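Protein Vng1086c (Halobacterium sp., PDB 2GF4) is of unknown function but binds calcium and belongs to the uncharacterised protein family UPF0058. Local coordinates at residues 1-14 against 41-55. Sequence-based numbering, arbitrary orientation.
Sequences MHKDELLELHEQMV and PSHVHKSKSEHKHAV
His10 is wedged between Pro41 and Ala54, and its imidazole shows how a ring with two nitrogens can fasten one helix to another. Pro41, the residue most covered here, lays CG over one face of the ring in a CH-pi contact, 3.8 Å from its centroid, while Ala54 CB covers the opposite face, 3.4 Å from His10 CE1. Val55 CG2 meets His10 CA and CB, oblique to the ring, and its CG1 meets Leu9 CD2. A chi1 of -169° turns the His10 ring away from its own backbone N and across to His51, where the two ND1 atoms share a nearly straight hydrogen bond of 2.9 Å. One imidazole must donate and the other accept; the planes stand at 64°, rim to rim. His10 NE2 also bonds Tyr34 OH of helix 32-37. His51 NE2 donates to His43 O (3.0 Å), which lies in the His51 ring plane, although NE2 stands above the His43 carbonyl plane. Leu7 CD2 sits over the His51 face, 3.4 Å from its centroid. Replacing His51 by alanine is likely to leave His10 ND1 and His43 O without this partner and to open a gap next to Leu7 CD2. Extended Lys3 carries NZ to Lys46 O (2.6 Å) and Val44 O (3.1 Å), just before the Ser47-Glu50 capping box. Near-parallel helix packing results, axes of 3-14 and 48-55 crossing at 29°, the connection passing through helix 32-37 and calcium ligand Glu40.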
loop_
_atom_site.group_PDB
_atom_site.type_symbol
_atom_site.label_atom_id
_atom_site.label_comp_id
_atom_site.label_asym_id
_atom_site.label_seq_id
_atom_site.Cartn_x
_atom_site.Cartn_y
_atom_site.Cartn_z
HETATM N N MSE A 1 -19.975 1.024 -8.818
HETATM C CA MSE A 1 -19.258 0.460 -9.996
HETATM C C MSE A 1 -19.928 -0.834 -10.456
HETATM O O MSE A 1 -20.028 -1.794 -9.700
HETATM C CB MSE A 1 -17.789 0.207 -9.633
HETATM C CG MSE A 1 -16.970 -0.474 -10.716
HETATM SE SE MSE A 1 -15.066 -0.338 -10.382
HETATM C CE MSE A 1 -15.020 -1.143 -8.628
ATOM N N HIS A 2 -20.393 -0.848 -11.699
ATOM C CA HIS A 2 -21.064 -2.026 -12.251
ATOM C C HIS A 2 -20.109 -3.193 -12.473
ATOM O O HIS A 2 -18.893 -3.008 -12.474
ATOM C CB HIS A 2 -21.744 -1.657 -13.565
ATOM C CG HIS A 2 -22.856 -0.673 -13.401
ATOM N ND1 HIS A 2 -23.911 -0.886 -12.539
ATOM C CD2 HIS A 2 -23.061 0.547 -13.955
ATOM C CE1 HIS A 2 -24.716 0.163 -12.565
ATOM N NE2 HIS A 2 -24.222 1.046 -13.417
ATOM N N LYS A 3 -20.652 -4.396 -12.656
ATOM C CA LYS A 3 -19.786 -5.545 -12.876
ATOM C C LYS A 3 -19.076 -5.444 -14.224
ATOM O O LYS A 3 -17.877 -5.707 -14.308
ATOM C CB LYS A 3 -20.551 -6.868 -12.775
ATOM C CG LYS A 3 -19.603 -8.066 -12.856
ATOM C CD LYS A 3 -20.225 -9.390 -12.436
ATOM C CE LYS A 3 -19.174 -10.496 -12.495
ATOM N NZ LYS A 3 -19.686 -11.822 -12.055
ATOM N N ASP A 4 -19.796 -5.071 -15.282
ATOM C CA ASP A 4 -19.126 -4.915 -16.591
ATOM C C ASP A 4 -18.009 -3.842 -16.528
ATOM O O ASP A 4 -17.034 -3.943 -17.274
ATOM C CB ASP A 4 -20.140 -4.505 -17.645
ATOM C CG ASP A 4 -21.030 -5.662 -18.075
ATOM O OD1 ASP A 4 -20.873 -6.781 -17.539
ATOM O OD2 ASP A 4 -21.890 -5.465 -18.944
ATOM N N GLU A 5 -18.158 -2.796 -15.712
ATOM C CA GLU A 5 -17.096 -1.782 -15.621
ATOM C C GLU A 5 -15.909 -2.416 -14.888
ATOM O O GLU A 5 -14.768 -2.207 -15.281
ATOM C CB GLU A 5 -17.576 -0.556 -14.841
ATOM C CG GLU A 5 -18.703 0.196 -15.551
ATOM C CD GLU A 5 -19.358 1.260 -14.687
ATOM O OE1 GLU A 5 -19.569 1.071 -13.464
ATOM O OE2 GLU A 5 -19.719 2.318 -15.236
ATOM N N LEU A 6 -16.151 -3.184 -13.835
ATOM C CA LEU A 6 -15.049 -3.799 -13.105
ATOM C C LEU A 6 -14.301 -4.824 -13.959
ATOM O O LEU A 6 -13.075 -4.927 -13.846
ATOM C CB LEU A 6 -15.622 -4.433 -11.854
ATOM C CG LEU A 6 -14.704 -5.112 -10.833
ATOM C CD1 LEU A 6 -13.698 -4.165 -10.240
ATOM C CD2 LEU A 6 -15.585 -5.645 -9.764
ATOM N N LEU A 7 -15.016 -5.595 -14.785
ATOM C CA LEU A 7 -14.350 -6.577 -15.650
ATOM C C LEU A 7 -13.444 -5.823 -16.624
ATOM O O LEU A 7 -12.301 -6.239 -16.840
ATOM C CB LEU A 7 -15.386 -7.414 -16.427
ATOM C CG LEU A 7 -16.197 -8.370 -15.497
ATOM C CD1 LEU A 7 -17.279 -9.026 -16.299
ATOM C CD2 LEU A 7 -15.333 -9.445 -14.849
ATOM N N GLU A 8 -13.945 -4.713 -17.182
ATOM C CA GLU A 8 -13.174 -3.909 -18.126
ATOM C C GLU A 8 -11.957 -3.310 -17.430
ATOM O O GLU A 8 -10.896 -3.206 -18.049
ATOM C CB GLU A 8 -14.075 -2.826 -18.731
ATOM C CG GLU A 8 -15.056 -3.426 -19.757
ATOM C CD GLU A 8 -16.092 -2.439 -20.276
ATOM O OE1 GLU A 8 -15.802 -1.697 -21.236
ATOM O OE2 GLU A 8 -17.214 -2.402 -19.726
ATOM N N LEU A 9 -12.091 -2.935 -16.161
ATOM C CA LEU A 9 -10.961 -2.366 -15.425
ATOM C C LEU A 9 -9.930 -3.474 -15.237
ATOM O O LEU A 9 -8.739 -3.244 -15.467
ATOM C CB LEU A 9 -11.453 -1.845 -14.077
ATOM C CG LEU A 9 -10.409 -1.154 -13.193
ATOM C CD1 LEU A 9 -9.881 0.041 -13.889
ATOM C CD2 LEU A 9 -11.025 -0.743 -11.909
ATOM N N HIS A 10 -10.360 -4.651 -14.796
ATOM C CA HIS A 10 -9.453 -5.774 -14.627
ATOM C C HIS A 10 -8.747 -6.078 -15.987
ATOM O O HIS A 10 -7.523 -6.231 -15.993
ATOM C CB HIS A 10 -10.258 -6.956 -14.118
ATOM C CG HIS A 10 -9.431 -8.114 -13.655
ATOM N ND1 HIS A 10 -9.985 -9.265 -13.139
ATOM C CD2 HIS A 10 -8.093 -8.314 -13.663
ATOM C CE1 HIS A 10 -9.025 -10.119 -12.861
ATOM N NE2 HIS A 10 -7.870 -9.567 -13.164
ATOM N N GLU A 11 -9.477 -6.113 -17.117
ATOM C CA GLU A 11 -8.865 -6.396 -18.433
ATOM C C GLU A 11 -7.753 -5.413 -18.720
ATOM O O GLU A 11 -6.670 -5.832 -19.134
ATOM C CB GLU A 11 -9.913 -6.286 -19.544
ATOM C CG GLU A 11 -9.707 -7.249 -20.715
ATOM C CD GLU A 11 -11.024 -7.898 -21.128
ATOM O OE1 GLU A 11 -11.103 -9.145 -21.226
ATOM O OE2 GLU A 11 -11.999 -7.142 -21.349
ATOM N N GLN A 12 -8.003 -4.118 -18.514
ATOM C CA GLN A 12 -6.975 -3.129 -18.791
ATOM C C GLN A 12 -5.785 -3.223 -17.827
ATOM O O GLN A 12 -4.646 -3.035 -18.267
ATOM C CB GLN A 12 -7.585 -1.726 -18.777
ATOM C CG GLN A 12 -8.486 -1.441 -19.989
ATOM C CD GLN A 12 -7.809 -1.697 -21.327
ATOM O OE1 GLN A 12 -6.613 -1.476 -21.497
ATOM N NE2 GLN A 12 -8.599 -2.124 -22.290
HETATM N N MSE A 13 -6.014 -3.510 -16.546
HETATM C CA MSE A 13 -4.894 -3.631 -15.614
HETATM C C MSE A 13 -4.051 -4.823 -16.021
HETATM O O MSE A 13 -2.853 -4.850 -15.711
HETATM C CB MSE A 13 -5.405 -3.814 -14.197
HETATM C CG MSE A 13 -5.842 -2.461 -13.612
HETATM SE SE MSE A 13 -4.298 -1.124 -13.533
HETATM C CE MSE A 13 -3.011 -1.962 -12.149
ATOM N N VAL A 14 -4.643 -5.818 -16.680
ATOM C CA VAL A 14 -3.837 -6.949 -17.111
ATOM C C VAL A 14 -3.034 -6.463 -18.322
ATOM O O VAL A 14 -1.881 -6.897 -18.502
ATOM C CB VAL A 14 -4.721 -8.130 -17.393
ATOM C CG1 VAL A 14 -3.977 -9.134 -18.176
ATOM C CG2 VAL A 14 -5.106 -8.731 -16.062
ATOM N N PRO A 41 -9.444 -11.790 -15.886
ATOM C CA PRO A 41 -10.477 -11.076 -16.624
ATOM C C PRO A 41 -11.498 -11.937 -17.327
ATOM O O PRO A 41 -12.674 -11.553 -17.403
ATOM C CB PRO A 41 -9.681 -10.229 -17.591
ATOM C CG PRO A 41 -8.414 -10.110 -16.962
ATOM C CD PRO A 41 -8.104 -11.365 -16.300
ATOM N N SER A 42 -11.063 -13.088 -17.827
ATOM C CA SER A 42 -11.962 -13.972 -18.562
ATOM C C SER A 42 -12.898 -14.705 -17.629
ATOM O O SER A 42 -13.890 -15.288 -18.090
ATOM C CB SER A 42 -11.144 -14.965 -19.388
ATOM O OG SER A 42 -10.446 -15.866 -18.525
ATOM N N HIS A 43 -12.624 -14.674 -16.330
ATOM C CA HIS A 43 -13.516 -15.359 -15.372
ATOM C C HIS A 43 -14.747 -14.488 -15.086
ATOM O O HIS A 43 -15.023 -14.108 -13.926
ATOM C CB HIS A 43 -12.756 -15.639 -14.080
ATOM C CG HIS A 43 -11.500 -16.453 -14.281
ATOM N ND1 HIS A 43 -10.624 -16.728 -13.255
ATOM C CD2 HIS A 43 -10.969 -17.036 -15.388
ATOM C CE1 HIS A 43 -9.618 -17.436 -13.715
ATOM N NE2 HIS A 43 -9.800 -17.636 -15.005
ATOM N N VAL A 44 -15.531 -14.263 -16.127
ATOM C CA VAL A 44 -16.689 -13.408 -16.000
ATOM C C VAL A 44 -17.744 -13.850 -15.040
ATOM O O VAL A 44 -18.557 -13.027 -14.622
ATOM C CB VAL A 44 -17.314 -13.121 -17.374
ATOM C CG1 VAL A 44 -16.261 -12.467 -18.230
ATOM C CG2 VAL A 44 -17.828 -14.379 -18.003
ATOM N N HIS A 45 -17.723 -15.109 -14.638
ATOM C CA HIS A 45 -18.746 -15.521 -13.691
ATOM C C HIS A 45 -18.317 -15.452 -12.264
ATOM O O HIS A 45 -19.111 -15.780 -11.387
ATOM C CB HIS A 45 -19.225 -16.906 -13.988
ATOM C CG HIS A 45 -19.849 -17.021 -15.339
ATOM N ND1 HIS A 45 -20.888 -16.213 -15.748
ATOM C CD2 HIS A 45 -19.547 -17.814 -16.388
ATOM C CE1 HIS A 45 -21.202 -16.513 -16.994
ATOM N NE2 HIS A 45 -20.401 -17.476 -17.402
ATOM N N LYS A 46 -17.075 -15.083 -12.005
ATOM C CA LYS A 46 -16.668 -14.962 -10.612
ATOM C C LYS A 46 -17.218 -13.638 -10.041
ATOM O O LYS A 46 -17.604 -12.720 -10.797
ATOM C CB LYS A 46 -15.160 -15.031 -10.504
ATOM C CG LYS A 46 -14.649 -16.434 -10.685
ATOM C CD LYS A 46 -13.145 -16.414 -10.673
ATOM C CE LYS A 46 -12.677 -17.824 -10.777
ATOM N NZ LYS A 46 -11.271 -17.929 -10.414
ATOM N N SER A 47 -17.245 -13.536 -8.730
ATOM C CA SER A 47 -17.828 -12.378 -8.057
ATOM C C SER A 47 -17.219 -10.991 -8.243
ATOM O O SER A 47 -16.058 -10.856 -8.639
ATOM C CB SER A 47 -17.931 -12.686 -6.548
ATOM O OG SER A 47 -16.674 -12.546 -5.861
ATOM N N LYS A 48 -18.038 -9.965 -8.040
ATOM C CA LYS A 48 -17.560 -8.586 -8.097
ATOM C C LYS A 48 -16.418 -8.481 -7.082
ATOM O O LYS A 48 -15.418 -7.814 -7.341
ATOM C CB LYS A 48 -18.654 -7.645 -7.647
ATOM C CG LYS A 48 -19.389 -7.008 -8.777
ATOM C CD LYS A 48 -20.413 -6.060 -8.180
ATOM C CE LYS A 48 -20.403 -4.717 -8.902
ATOM N NZ LYS A 48 -20.601 -3.513 -8.026
ATOM N N SER A 49 -16.561 -9.128 -5.923
ATOM C CA SER A 49 -15.539 -9.070 -4.878
ATOM C C SER A 49 -14.212 -9.696 -5.287
ATOM O O SER A 49 -13.150 -9.182 -4.914
ATOM C CB SER A 49 -16.081 -9.755 -3.635
ATOM O OG SER A 49 -15.044 -9.959 -2.689
ATOM N N GLU A 50 -14.266 -10.804 -6.029
ATOM C CA GLU A 50 -13.045 -11.446 -6.494
ATOM C C GLU A 50 -12.395 -10.517 -7.527
ATOM O O GLU A 50 -11.175 -10.400 -7.549
ATOM C CB GLU A 50 -13.382 -12.803 -7.128
ATOM C CG GLU A 50 -13.821 -13.812 -6.056
ATOM C CD GLU A 50 -14.336 -15.127 -6.598
ATOM O OE1 GLU A 50 -15.459 -15.174 -7.146
ATOM O OE2 GLU A 50 -13.637 -16.145 -6.475
ATOM N N HIS A 51 -13.181 -9.838 -8.361
ATOM C CA HIS A 51 -12.569 -8.964 -9.357
ATOM C C HIS A 51 -11.978 -7.714 -8.754
ATOM O O HIS A 51 -10.947 -7.243 -9.238
ATOM C CB HIS A 51 -13.575 -8.678 -10.442
ATOM C CG HIS A 51 -13.674 -9.817 -11.420
ATOM N ND1 HIS A 51 -12.689 -10.086 -12.346
ATOM C CD2 HIS A 51 -14.606 -10.786 -11.572
ATOM C CE1 HIS A 51 -13.010 -11.168 -13.019
ATOM N NE2 HIS A 51 -14.167 -11.607 -12.575
ATOM N N LYS A 52 -12.615 -7.182 -7.712
ATOM C CA LYS A 52 -12.092 -6.009 -7.004
ATOM C C LYS A 52 -10.765 -6.406 -6.381
ATOM O O LYS A 52 -9.815 -5.638 -6.434
ATOM C CB LYS A 52 -13.017 -5.611 -5.874
ATOM C CG LYS A 52 -14.213 -4.881 -6.379
ATOM C CD LYS A 52 -14.897 -4.206 -5.233
ATOM C CE LYS A 52 -16.315 -4.673 -5.200
ATOM N NZ LYS A 52 -16.866 -4.625 -3.830
ATOM N N HIS A 53 -10.713 -7.600 -5.782
ATOM C CA HIS A 53 -9.518 -8.114 -5.131
ATOM C C HIS A 53 -8.430 -8.217 -6.179
ATOM O O HIS A 53 -7.303 -7.806 -5.911
ATOM C CB HIS A 53 -9.843 -9.478 -4.543
ATOM C CG HIS A 53 -8.779 -10.061 -3.648
ATOM N ND1 HIS A 53 -7.586 -9.433 -3.364
ATOM C CD2 HIS A 53 -8.756 -11.232 -2.970
ATOM C CE1 HIS A 53 -6.878 -10.193 -2.552
ATOM N NE2 HIS A 53 -7.564 -11.288 -2.300
ATOM N N ALA A 54 -8.738 -8.743 -7.363
ATOM C CA ALA A 54 -7.706 -8.860 -8.389
ATOM C C ALA A 54 -7.218 -7.491 -8.833
ATOM O O ALA A 54 -6.023 -7.326 -9.059
ATOM C CB ALA A 54 -8.238 -9.639 -9.603
ATOM N N VAL A 55 -8.087 -6.504 -8.956
ATOM C CA VAL A 55 -7.590 -5.198 -9.375
ATOM C C VAL A 55 -6.730 -4.606 -8.259
ATOM O O VAL A 55 -5.720 -3.960 -8.543
ATOM C CB VAL A 55 -8.749 -4.310 -9.756
ATOM C CG1 VAL A 55 -8.286 -2.902 -9.910
ATOM C CG2 VAL A 55 -9.289 -4.800 -11.083
#